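Local coordinates for ABC-type branched-chain amino acid transport systems periplasmic component-like protein (PDB 4N03) that probably binds fatty acids such as palmitate outside the membrane and hands them to an ABC transporter, at residues Y315-A328 with L339-L353. Numbering follows the deposited sequence.
Sequences YGGASIVVSALEKA and LINAHRSEANADDGL
Leu339 and Ala342 of helix 336-343 pack against Ala324, Leu325 and Ala328 of helix 309-330; the axes of 315-328 and 339-343 approach to 7.9 Å, with 111° between their directions. Leu339, its CG turned opposite the backbone N (chi1 -174°), lays CD1 over the backbone between Ala324 and Leu325, 3.6 Å from Leu325 CD2. The small methyl of Ala342 fits close in, its CB 3.3 Å from Ala324 O. One turn back from Ala324, Ile320 CG2 meets the imidazole of His343 obliquely, 3.5 Å from His343 CE1.

No direct hydrogen bond joins the two segments; waters do. One links Ile320 O to His343 ND1, lying in the ring plane, while Gln142 holds NE2. In the conformer described here, one of two, Lys327 bends at chi4 (83°) and gives NZ to two waters, one bound to Ala342 O and the other to Glu346 OE2; its direct salt bridge is long, NZ to Glu346 OE2 4.0 Å. Glu346 OE1 takes Asn348 N on its anti lone pair (2.9 Å), so an alanine here would probably leave Lys327 without its carboxylate mate and the loop freer to move at Asn348. Farther along, Asp351 OD2 rests 3.6 Å from Gly316 CA, and Asp351 OD1 closes an Asx turn onto Leu353 N.

Phe359 meets Ile320 and His343, and helix 289-301 touches Leu353. Helix 47-66 packs on helix 309-330 through Tyr60 and Tyr61, placing this helix packing in the periplasmic-binding-protein lobe built on parallel strands 74-81, 33-40, 103-107 and 126-129.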
ATOM      1  N   TYR A 315       7.694  -6.582   4.176  1.00 11.14           N
ATOM      2  CA  TYR A 315       8.765  -7.487   3.814  1.00 12.46           C
ATOM      3  C   TYR A 315       9.157  -7.257   2.356  1.00 11.50           C
ATOM      4  O   TYR A 315      10.318  -7.228   2.025  1.00 12.09           O
ATOM      5  CB  TYR A 315       8.298  -8.923   4.047  1.00 13.15           C
ATOM      6  CG  TYR A 315       9.402  -9.932   4.280  1.00 13.53           C
ATOM      7  CD1 TYR A 315      10.132  -9.902   5.439  1.00 14.10           C
ATOM      8  CD2 TYR A 315       9.668 -10.874   3.364  1.00 14.38           C
ATOM      9  CE1 TYR A 315      11.106 -10.897   5.730  1.00 14.21           C
ATOM     10  CE2 TYR A 315      10.636 -11.845   3.605  1.00 16.63           C
ATOM     11  CZ  TYR A 315      11.375 -11.812   4.766  1.00 15.92           C
ATOM     12  OH  TYR A 315      12.298 -12.845   5.028  1.00 18.55           O
ATOM     13  N   GLY A 316       8.161  -7.078   1.498  1.00 11.72           N
ATOM     14  CA  GLY A 316       8.427  -6.786   0.102  1.00 12.93           C
ATOM     15  C   GLY A 316       9.180  -5.503  -0.127  1.00 11.98           C
ATOM     16  O   GLY A 316      10.047  -5.459  -1.013  1.00 13.04           O
ATOM     17  N   GLY A 317       8.856  -4.450   0.606  1.00 11.21           N
ATOM     18  CA  GLY A 317       9.580  -3.196   0.422  1.00 11.54           C
ATOM     19  C   GLY A 317      11.029  -3.310   0.821  1.00 10.32           C
ATOM     20  O   GLY A 317      11.945  -2.807   0.173  1.00 10.43           O
ATOM     21  N   ALA A 318      11.287  -4.023   1.940  1.00 10.64           N
ATOM     22  CA  ALA A 318      12.643  -4.287   2.376  1.00 10.95           C
ATOM     23  C   ALA A 318      13.390  -5.101   1.306  1.00 11.27           C
ATOM     24  O   ALA A 318      14.558  -4.840   1.021  1.00 12.40           O
ATOM     25  CB  ALA A 318      12.642  -4.982   3.719  1.00 11.22           C
ATOM     26  N   SER A 319      12.732  -6.076   0.735  1.00 12.86           N
ATOM     27  CA  SER A 319      13.334  -6.893  -0.308  1.00 13.58           C
ATOM     28  C   SER A 319      13.765  -5.998  -1.490  1.00 13.07           C
ATOM     29  O   SER A 319      14.849  -6.146  -2.054  1.00 14.18           O
ATOM     30  CB  SER A 319      12.337  -7.919  -0.796  1.00 16.72           C
ATOM     31  OG  SER A 319      12.887  -8.695  -1.833  1.00 21.68           O
ATOM     32  N   ILE A 320      12.919  -5.044  -1.891  1.00 11.92           N
ATOM     33  CA  ILE A 320      13.217  -4.122  -2.996  1.00 11.66           C
ATOM     34  C   ILE A 320      14.455  -3.300  -2.680  1.00 11.48           C
ATOM     35  O   ILE A 320      15.378  -3.188  -3.512  1.00 11.54           O
ATOM     36  CB  ILE A 320      12.009  -3.205  -3.308  1.00 12.14           C
ATOM     37  CG1 ILE A 320      10.865  -4.017  -3.903  1.00 13.23           C
ATOM     38  CG2 ILE A 320      12.448  -2.095  -4.276  1.00 12.76           C
ATOM     39  CD1 ILE A 320       9.548  -3.272  -3.922  1.00 15.02           C
ATOM     40  N   VAL A 321      14.507  -2.649  -1.519  1.00 11.13           N
ATOM     41  CA  VAL A 321      15.629  -1.801  -1.223  1.00 11.01           C
ATOM     42  C   VAL A 321      16.933  -2.602  -1.095  1.00 11.82           C
ATOM     43  O   VAL A 321      18.000  -2.171  -1.521  1.00 12.11           O
ATOM     44  CB  VAL A 321      15.383  -0.874  -0.006  1.00 11.13           C
ATOM     45  CG1 VAL A 321      15.490  -1.609   1.332  1.00 11.12           C
ATOM     46  CG2 VAL A 321      16.361   0.284  -0.059  1.00 12.17           C
ATOM     47  N   VAL A 322      16.866  -3.790  -0.497  1.00 11.40           N
ATOM     48  CA  VAL A 322      18.061  -4.630  -0.326  1.00 12.62           C
ATOM     49  C   VAL A 322      18.579  -5.095  -1.698  1.00 12.62           C
ATOM     50  O   VAL A 322      19.784  -5.103  -1.916  1.00 13.11           O
ATOM     51  CB  VAL A 322      17.833  -5.787   0.680  1.00 13.10           C
ATOM     52  CG1 VAL A 322      18.980  -6.741   0.633  1.00 14.14           C
ATOM     53  CG2 VAL A 322      17.616  -5.221   2.064  1.00 14.32           C
ATOM     54  N   SER A 323      17.691  -5.505  -2.594  1.00 13.29           N
ATOM     55  CA  SER A 323      18.122  -5.899  -3.932  0.60 13.17           C
ATOM     56  C   SER A 323      18.909  -4.743  -4.585  1.00 13.24           C
ATOM     57  O   SER A 323      19.959  -4.940  -5.189  1.00 14.65           O
ATOM     58  CB  SER A 323      16.918  -6.268  -4.813  0.60 14.47           C
ATOM     59  OG  SER A 323      16.388  -7.531  -4.430  0.60 14.75           O
ATOM     60  N   ALA A 324      18.387  -3.519  -4.465  1.00 12.90           N
ATOM     61  CA  ALA A 324      19.035  -2.349  -5.042  1.00 12.91           C
ATOM     62  C   ALA A 324      20.347  -2.059  -4.343  1.00 11.85           C
ATOM     63  O   ALA A 324      21.347  -1.778  -4.989  1.00 12.89           O
ATOM     64  CB  ALA A 324      18.120  -1.123  -4.995  1.00 12.83           C
ATOM     65  N   LEU A 325      20.386  -2.206  -3.012  1.00 12.48           N
ATOM     66  CA  LEU A 325      21.615  -1.959  -2.287  1.00 12.43           C
ATOM     67  C   LEU A 325      22.718  -2.947  -2.687  1.00 13.36           C
ATOM     68  O   LEU A 325      23.864  -2.570  -2.831  1.00 13.75           O
ATOM     69  CB  LEU A 325      21.395  -2.048  -0.770  1.00 12.63           C
ATOM     70  CG  LEU A 325      20.601  -0.909  -0.106  1.00 13.63           C
ATOM     71  CD1 LEU A 325      20.127  -1.316   1.277  1.00 13.85           C
ATOM     72  CD2 LEU A 325      21.470   0.336  -0.034  1.00 14.34           C
ATOM     73  N   GLU A 326      22.342  -4.198  -2.878  1.00 14.03           N
ATOM     74  CA  GLU A 326      23.310  -5.214  -3.271  0.70 15.63           C
ATOM     75  C   GLU A 326      23.884  -4.934  -4.665  1.00 14.66           C
ATOM     76  O   GLU A 326      25.109  -5.094  -4.877  1.00 16.90           O
ATOM     77  CB  GLU A 326      22.670  -6.590  -3.224  0.70 17.51           C
ATOM     78  CG  GLU A 326      22.428  -7.092  -1.811  0.70 18.39           C
ATOM     79  CD  GLU A 326      21.658  -8.401  -1.783  0.70 22.78           C
ATOM     80  OE1 GLU A 326      21.001  -8.737  -2.786  0.70 28.51           O
ATOM     81  OE2 GLU A 326      21.734  -9.096  -0.749  0.70 30.27           O
ATOM     82  N   LYS A 327      23.054  -4.507  -5.611  1.00 14.44           N
ATOM     83  CA  LYS A 327      23.543  -4.183  -6.954  0.60 14.07           C
ATOM     84  C   LYS A 327      24.418  -2.931  -6.900  1.00 13.56           C
ATOM     85  O   LYS A 327      25.483  -2.842  -7.542  1.00 15.06           O
ATOM     86  CB  LYS A 327      22.373  -3.978  -7.915  0.60 16.42           C
ATOM     87  CG  LYS A 327      21.653  -5.219  -8.452  0.60 18.84           C
ATOM     88  CD  LYS A 327      20.516  -4.778  -9.374  0.60 23.98           C
ATOM     89  CE  LYS A 327      19.508  -5.863  -9.682  0.60 27.58           C
ATOM     90  NZ  LYS A 327      18.502  -5.964  -8.601  0.60 28.09           N
ATOM     91  N   ALA A 328      23.998  -1.926  -6.130  1.00 12.58           N
ATOM     92  CA  ALA A 328      24.804  -0.724  -5.983  1.00 13.39           C
ATOM     93  C   ALA A 328      26.157  -0.991  -5.350  1.00 13.75           C
ATOM     94  O   ALA A 328      27.177  -0.458  -5.756  1.00 13.65           O
ATOM     95  CB  ALA A 328      24.022   0.312  -5.214  1.00 13.48           C
ATOM     96  N   LEU A 339      22.196   3.957  -6.083  1.00 10.65           N
ATOM     97  CA  LEU A 339      21.087   3.171  -5.592  1.00 10.54           C
ATOM     98  C   LEU A 339      19.890   3.203  -6.513  1.00  9.41           C
ATOM     99  O   LEU A 339      19.269   2.202  -6.813  1.00 10.47           O
ATOM    100  CB  LEU A 339      20.704   3.626  -4.192  1.00 10.97           C
ATOM    101  CG  LEU A 339      19.635   2.773  -3.508  1.00 11.16           C
ATOM    102  CD1 LEU A 339      20.126   1.350  -3.267  1.00 12.89           C
ATOM    103  CD2 LEU A 339      19.257   3.391  -2.169  1.00 12.37           C
ATOM    104  N   ILE A 340      19.514   4.397  -6.987  1.00 10.22           N
ATOM    105  CA  ILE A 340      18.352   4.510  -7.849  1.00 11.35           C
ATOM    106  C   ILE A 340      18.605   3.829  -9.179  1.00 10.33           C
ATOM    107  O   ILE A 340      17.723   3.187  -9.719  1.00 11.55           O
ATOM    108  CB  ILE A 340      17.840   5.950  -7.999  1.00 11.67           C
ATOM    109  CG1 ILE A 340      16.388   5.940  -8.511  1.00 11.10           C
ATOM    110  CG2 ILE A 340      18.727   6.772  -8.889  1.00 13.23           C
ATOM    111  CD1 ILE A 340      15.400   5.292  -7.558  1.00 13.78           C
ATOM    112  N   ASN A 341      19.829   3.947  -9.689  1.00 11.02           N
ATOM    113  CA  ASN A 341      20.110   3.304 -10.975  1.00 11.73           C
ATOM    114  C   ASN A 341      20.084   1.780 -10.828  1.00 11.48           C
ATOM    115  O   ASN A 341      19.601   1.085 -11.691  1.00 13.17           O
ATOM    116  CB  ASN A 341      21.448   3.818 -11.492  1.00 13.12           C
ATOM    117  CG  ASN A 341      21.359   5.242 -12.016  1.00 14.48           C
ATOM    118  OD1 ASN A 341      20.280   5.762 -12.228  1.00 18.75           O
ATOM    119  ND2 ASN A 341      22.481   5.851 -12.140  1.00 17.95           N
ATOM    120  N   ALA A 342      20.545   1.248  -9.690  1.00 11.35           N
ATOM    121  CA  ALA A 342      20.447  -0.185  -9.395  1.00 12.01           C
ATOM    122  C   ALA A 342      18.980  -0.600  -9.342  1.00 12.48           C
ATOM    123  O   ALA A 342      18.580  -1.580  -9.951  1.00 14.64           O
ATOM    124  CB  ALA A 342      21.145  -0.527  -8.086  1.00 13.02           C
ATOM    125  N   HIS A 343      18.148   0.173  -8.632  1.00 11.90           N
ATOM    126  CA  HIS A 343      16.738  -0.154  -8.550  1.00 12.06           C
ATOM    127  C   HIS A 343      16.066  -0.159  -9.946  1.00 12.39           C
ATOM    128  O   HIS A 343      15.353  -1.072 -10.326  1.00 14.30           O
ATOM    129  CB  HIS A 343      16.006   0.863  -7.654  1.00 10.89           C
ATOM    130  CG  HIS A 343      14.541   0.626  -7.632  1.00 11.02           C
ATOM    131  ND1 HIS A 343      13.958  -0.536  -7.190  1.00 12.42           N
ATOM    132  CD2 HIS A 343      13.537   1.388  -8.131  1.00 11.75           C
ATOM    133  CE1 HIS A 343      12.651  -0.462  -7.357  1.00 11.55           C
ATOM    134  NE2 HIS A 343      12.370   0.704  -7.933  1.00 11.60           N
ATOM    135  N   ARG A 344      16.295   0.898 -10.708  1.00 12.22           N
ATOM    136  CA  ARG A 344      15.584   1.152 -11.980  1.00 13.06           C
ATOM    137  C   ARG A 344      16.131   0.318 -13.113  1.00 15.49           C
ATOM    138  O   ARG A 344      15.648   0.471 -14.251  1.00 16.10           O
ATOM    139  CB  ARG A 344      15.643   2.613 -12.373  1.00 14.70           C
ATOM    140  CG  ARG A 344      14.894   3.543 -11.438  1.00 17.57           C
ATOM    141  CD  ARG A 344      13.482   3.760 -11.820  1.00 15.46           C
ATOM    142  NE  ARG A 344      12.695   4.468 -10.828  1.00 13.60           N
ATOM    143  CZ  ARG A 344      11.487   4.096 -10.449  1.00 12.28           C
ATOM    144  NH1 ARG A 344      10.897   3.057 -10.963  1.00 13.32           N
ATOM    145  NH2 ARG A 344      10.828   4.835  -9.570  1.00 12.66           N
ATOM    146  N   SER A 345      17.135  -0.513 -12.851  1.00 12.63           N
ATOM    147  CA  SER A 345      17.617  -1.513 -13.796  1.00 14.61           C
ATOM    148  C   SER A 345      16.785  -2.770 -13.815  1.00 16.02           C
ATOM    149  O   SER A 345      16.936  -3.576 -14.726  1.00 17.71           O
ATOM    150  CB  SER A 345      19.094  -1.799 -13.573  1.00 16.07           C
ATOM    151  OG  SER A 345      19.297  -2.602 -12.409  1.00 19.28           O
ATOM    152  N   GLU A 346      15.849  -2.916 -12.878  1.00 15.83           N
ATOM    153  CA  GLU A 346      15.077  -4.177 -12.737  1.00 14.76           C
ATOM    154  C   GLU A 346      13.784  -4.137 -13.459  1.00 13.67           C
ATOM    155  O   GLU A 346      12.832  -3.411 -13.047  1.00 14.49           O
ATOM    156  CB  GLU A 346      14.841  -4.408 -11.231  1.00 14.95           C
ATOM    157  CG  GLU A 346      14.017  -5.630 -10.903  1.00 16.83           C
ATOM    158  CD  GLU A 346      14.638  -6.893 -11.433  1.00 16.05           C
ATOM    159  OE1 GLU A 346      14.296  -7.350 -12.523  1.00 18.07           O
ATOM    160  OE2 GLU A 346      15.508  -7.480 -10.745  1.00 21.92           O
ATOM    161  N   ALA A 347      13.681  -4.804 -14.585  1.00 13.34           N
ATOM    162  CA  ALA A 347      12.472  -4.905 -15.401  1.00 13.75           C
ATOM    163  C   ALA A 347      11.525  -6.033 -15.027  1.00 14.91           C
ATOM    164  O   ALA A 347      10.393  -6.082 -15.496  1.00 16.93           O
ATOM    165  CB  ALA A 347      12.836  -5.025 -16.871  1.00 15.41           C
ATOM    166  N   ASN A 348      11.955  -6.930 -14.187  1.00 13.49           N
ATOM    167  CA  ASN A 348      11.236  -8.197 -13.957  1.00 15.01           C
ATOM    168  C   ASN A 348      11.368  -8.638 -12.519  1.00 14.41           C
ATOM    169  O   ASN A 348      11.881  -9.748 -12.201  1.00 17.36           O
ATOM    170  CB  ASN A 348      11.848  -9.261 -14.900  1.00 16.96           C
ATOM    171  CG  ASN A 348      11.027 -10.517 -15.019  1.00 18.91           C
ATOM    172  OD1 ASN A 348       9.809 -10.466 -15.025  1.00 24.59           O
ATOM    173  ND2 ASN A 348      11.709 -11.671 -15.172  1.00 21.53           N
ATOM    174  N   ALA A 349      10.853  -7.859 -11.600  1.00 12.18           N
ATOM    175  CA  ALA A 349      10.918  -8.221 -10.184  1.00 12.32           C
ATOM    176  C   ALA A 349       9.822  -9.215  -9.845  1.00 11.10           C
ATOM    177  O   ALA A 349       8.682  -9.123 -10.252  1.00 13.04           O
ATOM    178  CB  ALA A 349      10.768  -7.002  -9.319  1.00 14.93           C
ATOM    179  N   ASP A 350      10.193 -10.207  -9.021  1.00 12.73           N
ATOM    180  CA  ASP A 350       9.186 -11.116  -8.453  1.00 13.73           C
ATOM    181  C   ASP A 350       9.784 -11.718  -7.213  1.00 15.14           C
ATOM    182  O   ASP A 350      10.630 -12.631  -7.296  1.00 17.23           O
ATOM    183  CB  ASP A 350       8.831 -12.231  -9.421  1.00 14.99           C
ATOM    184  CG  ASP A 350       7.709 -13.110  -8.908  1.00 14.94           C
ATOM    185  OD1 ASP A 350       7.337 -12.989  -7.706  1.00 15.83           O
ATOM    186  OD2 ASP A 350       7.176 -13.946  -9.684  1.00 18.70           O
ATOM    187  N   ASP A 351       9.439 -11.140  -6.075  1.00 14.72           N
ATOM    188  CA  ASP A 351       9.952 -11.563  -4.770  1.00 17.73           C
ATOM    189  C   ASP A 351       9.255 -12.814  -4.221  1.00 15.33           C
ATOM    190  O   ASP A 351       9.560 -13.262  -3.100  1.00 17.46           O
ATOM    191  CB  ASP A 351       9.859 -10.374  -3.776  1.00 20.63           C
ATOM    192  CG  ASP A 351       8.437  -9.922  -3.490  1.00 20.01           C
ATOM    193  OD1 ASP A 351       7.477 -10.574  -3.844  1.00 21.48           O
ATOM    194  OD2 ASP A 351       8.263  -8.829  -2.853  1.00 29.69           O
ATOM    195  N   GLY A 352       8.360 -13.417  -4.975  1.00 13.74           N
ATOM    196  CA  GLY A 352       7.637 -14.580  -4.528  1.00 14.22           C
ATOM    197  C   GLY A 352       6.455 -14.318  -3.638  1.00 13.91           C
ATOM    198  O   GLY A 352       5.835 -15.281  -3.177  1.00 14.37           O
ATOM    199  N   LEU A 353       6.138 -13.061  -3.372  1.00 13.23           N
ATOM    200  CA  LEU A 353       5.078 -12.698  -2.474  1.00 14.45           C
ATOM    201  C   LEU A 353       3.771 -12.360  -3.157  1.00 14.14           C
ATOM    202  O   LEU A 353       2.836 -11.925  -2.496  1.00 15.96           O
ATOM    203  CB  LEU A 353       5.526 -11.524  -1.618  1.00 14.31           C
ATOM    204  CG  LEU A 353       6.714 -11.804  -0.708  1.00 14.95           C
ATOM    205  CD1 LEU A 353       7.144 -10.511  -0.038  1.00 19.63           C
ATOM    206  CD2 LEU A 353       6.444 -12.844   0.350  1.00 15.59           C
TER
HETATM  207  O   HOH W   1       8.590  -6.443  -3.209  1.00 26.67           O
HETATM  208  O   HOH W   2      15.189  -2.934  -6.336  1.00 13.50           O
HETATM  209  O   HOH W   3      17.363  -3.674  -8.050  1.00 21.89           O
HETATM  210  O   HOH W   4      15.997  -6.793  -8.295  1.00 48.24           O